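Local coordinates for protein alpha-L-rhamnosidase (Streptomyces avermitilis, PDB 3W5M) that hydrolyses terminal non-reducing alpha-L-rhamnose residues from plant glycosides such as naringin, rutin and hesperidin and from gum arabic, at residues D757-D769 / L788-Y800. Residues are numbered along the deposited sequence; the frame is centred on the assembly and turned at random.
Sequences DVIATAYFAHSAD and LFTRIRKAFQTAY
I792 is the knob at the middle of this contact, seated among T761, F764, A765 and A768. Its CD1 methyl stands over the centre of the F764 ring, 3.4 Å from the centroid and almost on the ring normal, a CH-pi contact. The other branch, CG2, presses on A765 CB at 3.5 Å.

Two more CH-pi contacts lie towards the ends. D769 CB sits over one face of F789, and the D769 carboxylate stacks on that ring with planes 22° apart. CG is anti to the backbone N in both (chi1 -179° and 175°), and the side chains run side by side, pointing the same way, which sets the carboxylate along the ring face. The carboxylate also forms a salt bridge with R773. V758 CG2 covers one face of Y800. F796 instead offers its edge to V758 O, with CE2 3.4 Å away, and to the T761 methyl.

Polar contacts gather at Y800. Its OH lies 3.1 Å from T761 OG1, which donates to D757 O and is also hydrogen-bonded to R739 N. A water joins Y800 OH to D757 OD2, whose salt-bridge partner is K808.

The helices run antiparallel, and the segment axes come within 8.4 Å at closest approach. They form a helical hairpin in the (alpha/alpha)6-barrel catalytic domain; A762 is about 12 Å from rhamnose-binding W695, between side chains. The chemistry implies a join made mainly by apolar and aromatic packing, with polar bonding concentrated at the D757–Y800 end.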
loop_
_atom_site.group_PDB
_atom_site.type_symbol
_atom_site.label_atom_id
_atom_site.label_comp_id
_atom_site.label_asym_id
_atom_site.label_seq_id
_atom_site.Cartn_x
_atom_site.Cartn_y
_atom_site.Cartn_z
ATOM N N ASP A 757 -11.654 -14.219 24.411
ATOM C CA ASP A 757 -11.191 -15.614 24.548
ATOM C C ASP A 757 -11.937 -16.586 23.615
ATOM O O ASP A 757 -11.342 -17.524 23.110
ATOM C CB ASP A 757 -11.209 -16.117 26.006
ATOM C CG ASP A 757 -12.577 -15.967 26.677
ATOM O OD1 ASP A 757 -13.322 -15.012 26.370
ATOM O OD2 ASP A 757 -12.897 -16.806 27.550
ATOM N N VAL A 758 -13.218 -16.341 23.370
ATOM C CA VAL A 758 -13.985 -17.081 22.354
ATOM C C VAL A 758 -13.340 -16.852 20.973
ATOM O O VAL A 758 -13.086 -17.796 20.219
ATOM C CB VAL A 758 -15.464 -16.635 22.325
ATOM C CG1 VAL A 758 -16.241 -17.303 21.195
ATOM C CG2 VAL A 758 -16.138 -16.929 23.661
ATOM N N ILE A 759 -13.066 -15.594 20.670
ATOM C CA ILE A 759 -12.408 -15.230 19.407
ATOM C C ILE A 759 -11.046 -15.885 19.258
ATOM O O ILE A 759 -10.750 -16.499 18.219
ATOM C CB ILE A 759 -12.203 -13.709 19.269
ATOM C CG1 ILE A 759 -13.533 -12.931 19.214
ATOM C CG2 ILE A 759 -11.269 -13.398 18.089
ATOM C CD1 ILE A 759 -14.535 -13.373 18.172
ATOM N N ALA A 760 -10.208 -15.743 20.275
ATOM C CA ALA A 760 -8.851 -16.232 20.215
ATOM C C ALA A 760 -8.793 -17.742 20.111
ATOM O O ALA A 760 -7.997 -18.283 19.347
ATOM C CB ALA A 760 -8.048 -15.748 21.411
ATOM N N THR A 761 -9.640 -18.440 20.878
ATOM C CA THR A 761 -9.627 -19.887 20.801
ATOM C C THR A 761 -10.206 -20.354 19.437
ATOM O O THR A 761 -9.694 -21.304 18.874
ATOM C CB THR A 761 -10.333 -20.546 22.013
ATOM O OG1 THR A 761 -9.764 -20.034 23.229
ATOM C CG2 THR A 761 -10.072 -22.038 21.989
ATOM N N ALA A 762 -11.206 -19.655 18.891
ATOM C CA ALA A 762 -11.774 -19.995 17.582
ATOM C C ALA A 762 -10.708 -19.867 16.478
ATOM O O ALA A 762 -10.518 -20.774 15.643
ATOM C CB ALA A 762 -12.978 -19.124 17.280
ATOM N N TYR A 763 -9.955 -18.774 16.523
ATOM C CA TYR A 763 -8.884 -18.576 15.531
ATOM C C TYR A 763 -7.728 -19.582 15.623
ATOM O O TYR A 763 -7.184 -20.011 14.589
ATOM C CB TYR A 763 -8.412 -17.108 15.501
ATOM C CG TYR A 763 -8.984 -16.381 14.305
ATOM C CD1 TYR A 763 -8.420 -16.573 13.039
ATOM C CD2 TYR A 763 -10.092 -15.532 14.409
ATOM C CE1 TYR A 763 -8.938 -15.957 11.921
ATOM C CE2 TYR A 763 -10.617 -14.898 13.282
ATOM C CZ TYR A 763 -10.012 -15.096 12.036
ATOM O OH TYR A 763 -10.491 -14.501 10.870
ATOM N N PHE A 764 -7.391 -20.001 16.846
ATOM C CA PHE A 764 -6.390 -21.026 17.089
ATOM C C PHE A 764 -6.783 -22.348 16.400
ATOM O O PHE A 764 -5.994 -22.935 15.647
ATOM C CB PHE A 764 -6.194 -21.170 18.625
ATOM C CG PHE A 764 -5.185 -22.216 19.071
ATOM C CD1 PHE A 764 -4.133 -22.648 18.260
ATOM C CD2 PHE A 764 -5.268 -22.743 20.357
ATOM C CE1 PHE A 764 -3.218 -23.583 18.710
ATOM C CE2 PHE A 764 -4.339 -23.676 20.813
ATOM C CZ PHE A 764 -3.311 -24.099 19.992
ATOM N N ALA A 765 -8.008 -22.809 16.667
ATOM C CA ALA A 765 -8.567 -23.996 16.018
ATOM C C ALA A 765 -8.559 -23.875 14.508
ATOM O O ALA A 765 -8.153 -24.816 13.824
ATOM C CB ALA A 765 -9.996 -24.245 16.491
ATOM N N HIS A 766 -9.025 -22.733 13.998
ATOM C CA HIS A 766 -9.132 -22.526 12.554
ATOM C C HIS A 766 -7.751 -22.599 11.883
ATOM O O HIS A 766 -7.617 -23.167 10.776
ATOM C CB HIS A 766 -9.775 -21.171 12.242
ATOM C CG HIS A 766 -10.085 -20.961 10.788
ATOM N ND1 HIS A 766 -10.914 -21.795 10.069
ATOM C CD2 HIS A 766 -9.687 -19.993 9.925
ATOM C CE1 HIS A 766 -11.020 -21.351 8.829
ATOM N NE2 HIS A 766 -10.281 -20.261 8.713
ATOM N N SER A 767 -6.754 -21.996 12.533
ATOM C CA SER A 767 -5.378 -22.102 12.050
ATOM C C SER A 767 -4.873 -23.557 12.025
ATOM O O SER A 767 -4.208 -23.960 11.072
ATOM C CB SER A 767 -4.436 -21.207 12.841
ATOM O OG SER A 767 -4.640 -19.878 12.437
ATOM N N ALA A 768 -5.198 -24.342 13.054
ATOM C CA ALA A 768 -4.854 -25.766 13.057
ATOM C C ALA A 768 -5.538 -26.525 11.911
ATOM O O ALA A 768 -4.929 -27.402 11.284
ATOM C CB ALA A 768 -5.211 -26.405 14.406
ATOM N N ASP A 769 -6.802 -26.185 11.660
ATOM C CA ASP A 769 -7.629 -26.770 10.599
ATOM C C ASP A 769 -6.980 -26.467 9.250
ATOM O O ASP A 769 -6.776 -27.359 8.418
ATOM C CB ASP A 769 -9.030 -26.156 10.662
ATOM C CG ASP A 769 -9.997 -26.709 9.622
ATOM O OD1 ASP A 769 -9.642 -27.553 8.769
ATOM O OD2 ASP A 769 -11.169 -26.291 9.659
ATOM N N LEU A 788 -4.480 -31.886 16.441
ATOM C CA LEU A 788 -4.496 -30.592 17.143
ATOM C C LEU A 788 -5.828 -29.898 17.000
ATOM O O LEU A 788 -6.361 -29.421 17.992
ATOM C CB LEU A 788 -3.376 -29.670 16.653
ATOM C CG LEU A 788 -3.381 -28.270 17.283
ATOM C CD1 LEU A 788 -3.203 -28.313 18.802
ATOM C CD2 LEU A 788 -2.296 -27.406 16.653
ATOM N N PHE A 789 -6.343 -29.809 15.765
ATOM C CA PHE A 789 -7.656 -29.228 15.477
ATOM C C PHE A 789 -8.769 -29.897 16.274
ATOM O O PHE A 789 -9.551 -29.204 16.934
ATOM C CB PHE A 789 -7.992 -29.279 13.979
ATOM C CG PHE A 789 -9.382 -28.802 13.646
ATOM C CD1 PHE A 789 -9.840 -27.565 14.092
ATOM C CD2 PHE A 789 -10.229 -29.585 12.874
ATOM C CE1 PHE A 789 -11.113 -27.118 13.771
ATOM C CE2 PHE A 789 -11.509 -29.147 12.547
ATOM C CZ PHE A 789 -11.960 -27.911 13.006
ATOM N N THR A 790 -8.819 -31.232 16.210
ATOM C CA THR A 790 -9.778 -32.048 17.007
ATOM C C THR A 790 -9.755 -31.663 18.501
ATOM O O THR A 790 -10.803 -31.482 19.126
ATOM C CB THR A 790 -9.437 -33.548 16.894
ATOM O OG1 THR A 790 -9.437 -33.925 15.515
ATOM C CG2 THR A 790 -10.473 -34.405 17.640
ATOM N N ARG A 791 -8.552 -31.543 19.059
ATOM C CA ARG A 791 -8.405 -31.243 20.492
ATOM C C ARG A 791 -8.826 -29.829 20.866
ATOM O O ARG A 791 -9.451 -29.627 21.907
ATOM C CB ARG A 791 -7.014 -31.573 20.989
ATOM C CG ARG A 791 -6.763 -33.065 21.015
ATOM C CD ARG A 791 -5.436 -33.395 21.658
ATOM N NE ARG A 791 -4.318 -33.059 20.791
ATOM C CZ ARG A 791 -3.475 -32.053 21.004
ATOM N NH1 ARG A 791 -3.624 -31.256 22.058
ATOM N NH2 ARG A 791 -2.483 -31.837 20.156
ATOM N N ILE A 792 -8.538 -28.852 20.000
ATOM C CA ILE A 792 -8.997 -27.493 20.233
ATOM C C ILE A 792 -10.493 -27.350 20.090
ATOM O O ILE A 792 -11.128 -26.654 20.895
ATOM C CB ILE A 792 -8.331 -26.467 19.298
ATOM C CG1 ILE A 792 -6.817 -26.549 19.421
ATOM C CG2 ILE A 792 -8.767 -25.052 19.708
ATOM C CD1 ILE A 792 -6.093 -25.792 18.310
ATOM N N ARG A 793 -11.059 -27.969 19.049
ATOM C CA ARG A 793 -12.501 -27.925 18.861
ATOM C C ARG A 793 -13.222 -28.494 20.096
ATOM O O ARG A 793 -14.252 -27.967 20.484
ATOM C CB ARG A 793 -12.947 -28.668 17.603
ATOM C CG ARG A 793 -14.449 -28.655 17.401
ATOM C CD ARG A 793 -14.880 -28.966 15.989
ATOM N NE ARG A 793 -14.270 -30.180 15.474
ATOM C CZ ARG A 793 -14.297 -30.542 14.192
ATOM N NH1 ARG A 793 -14.910 -29.768 13.276
ATOM N NH2 ARG A 793 -13.705 -31.676 13.824
ATOM N N LYS A 794 -12.685 -29.558 20.677
ATOM C CA LYS A 794 -13.336 -30.168 21.854
ATOM C C LYS A 794 -13.257 -29.240 23.068
ATOM O O LYS A 794 -14.257 -29.004 23.742
ATOM C CB LYS A 794 -12.755 -31.524 22.221
ATOM C CG LYS A 794 -13.783 -32.343 22.982
ATOM C CD LYS A 794 -13.207 -33.158 24.125
ATOM C CE LYS A 794 -14.338 -33.890 24.853
ATOM N NZ LYS A 794 -13.852 -34.839 25.897
ATOM N N ALA A 795 -12.062 -28.713 23.320
ATOM C CA ALA A 795 -11.855 -27.736 24.378
ATOM C C ALA A 795 -12.730 -26.512 24.120
ATOM O O ALA A 795 -13.387 -26.009 25.047
ATOM C CB ALA A 795 -10.378 -27.373 24.500
ATOM N N PHE A 796 -12.808 -26.066 22.863
ATOM C CA PHE A 796 -13.662 -24.942 22.529
ATOM C C PHE A 796 -15.142 -25.187 22.849
ATOM O O PHE A 796 -15.815 -24.308 23.419
ATOM C CB PHE A 796 -13.525 -24.554 21.046
ATOM C CG PHE A 796 -14.296 -23.334 20.675
ATOM C CD1 PHE A 796 -15.657 -23.410 20.407
ATOM C CD2 PHE A 796 -13.654 -22.081 20.595
ATOM C CE1 PHE A 796 -16.380 -22.277 20.080
ATOM C CE2 PHE A 796 -14.374 -20.952 20.266
ATOM C CZ PHE A 796 -15.729 -21.045 20.004
ATOM N N GLN A 797 -15.657 -26.352 22.457
ATOM C CA GLN A 797 -17.097 -26.616 22.586
ATOM C C GLN A 797 -17.466 -26.714 24.052
ATOM O O GLN A 797 -18.494 -26.195 24.479
ATOM C CB GLN A 797 -17.495 -27.904 21.881
ATOM C CG GLN A 797 -17.666 -27.737 20.383
ATOM C CD GLN A 797 -17.492 -29.047 19.645
ATOM O OE1 GLN A 797 -17.105 -30.055 20.236
ATOM N NE2 GLN A 797 -17.772 -29.038 18.347
ATOM N N THR A 798 -16.591 -27.350 24.812
ATOM C CA THR A 798 -16.796 -27.483 26.252
ATOM C C THR A 798 -16.844 -26.132 26.969
ATOM O O THR A 798 -17.662 -25.937 27.883
ATOM C CB THR A 798 -15.732 -28.403 26.871
ATOM O OG1 THR A 798 -15.862 -29.702 26.280
ATOM C CG2 THR A 798 -15.915 -28.527 28.382
ATOM N N ALA A 799 -15.998 -25.199 26.532
ATOM C CA ALA A 799 -15.838 -23.927 27.227
ATOM C C ALA A 799 -16.908 -22.922 26.864
ATOM O O ALA A 799 -17.364 -22.178 27.734
ATOM C CB ALA A 799 -14.434 -23.348 26.990
ATOM N N TYR A 800 -17.336 -22.906 25.602
ATOM C CA TYR A 800 -18.142 -21.803 25.102
ATOM C C TYR A 800 -19.489 -22.137 24.472
ATOM O O TYR A 800 -20.280 -21.216 24.203
ATOM C CB TYR A 800 -17.309 -20.922 24.131
ATOM C CG TYR A 800 -15.866 -20.678 24.540
ATOM C CD1 TYR A 800 -15.543 -19.928 25.680
ATOM C CD2 TYR A 800 -14.811 -21.182 23.764
ATOM C CE1 TYR A 800 -14.215 -19.706 26.032
ATOM C CE2 TYR A 800 -13.488 -20.977 24.110
ATOM C CZ TYR A 800 -13.186 -20.234 25.230
ATOM O OH TYR A 800 -11.861 -20.045 25.552
HETATM O O HOH W 1 -11.731 -18.923 28.022
#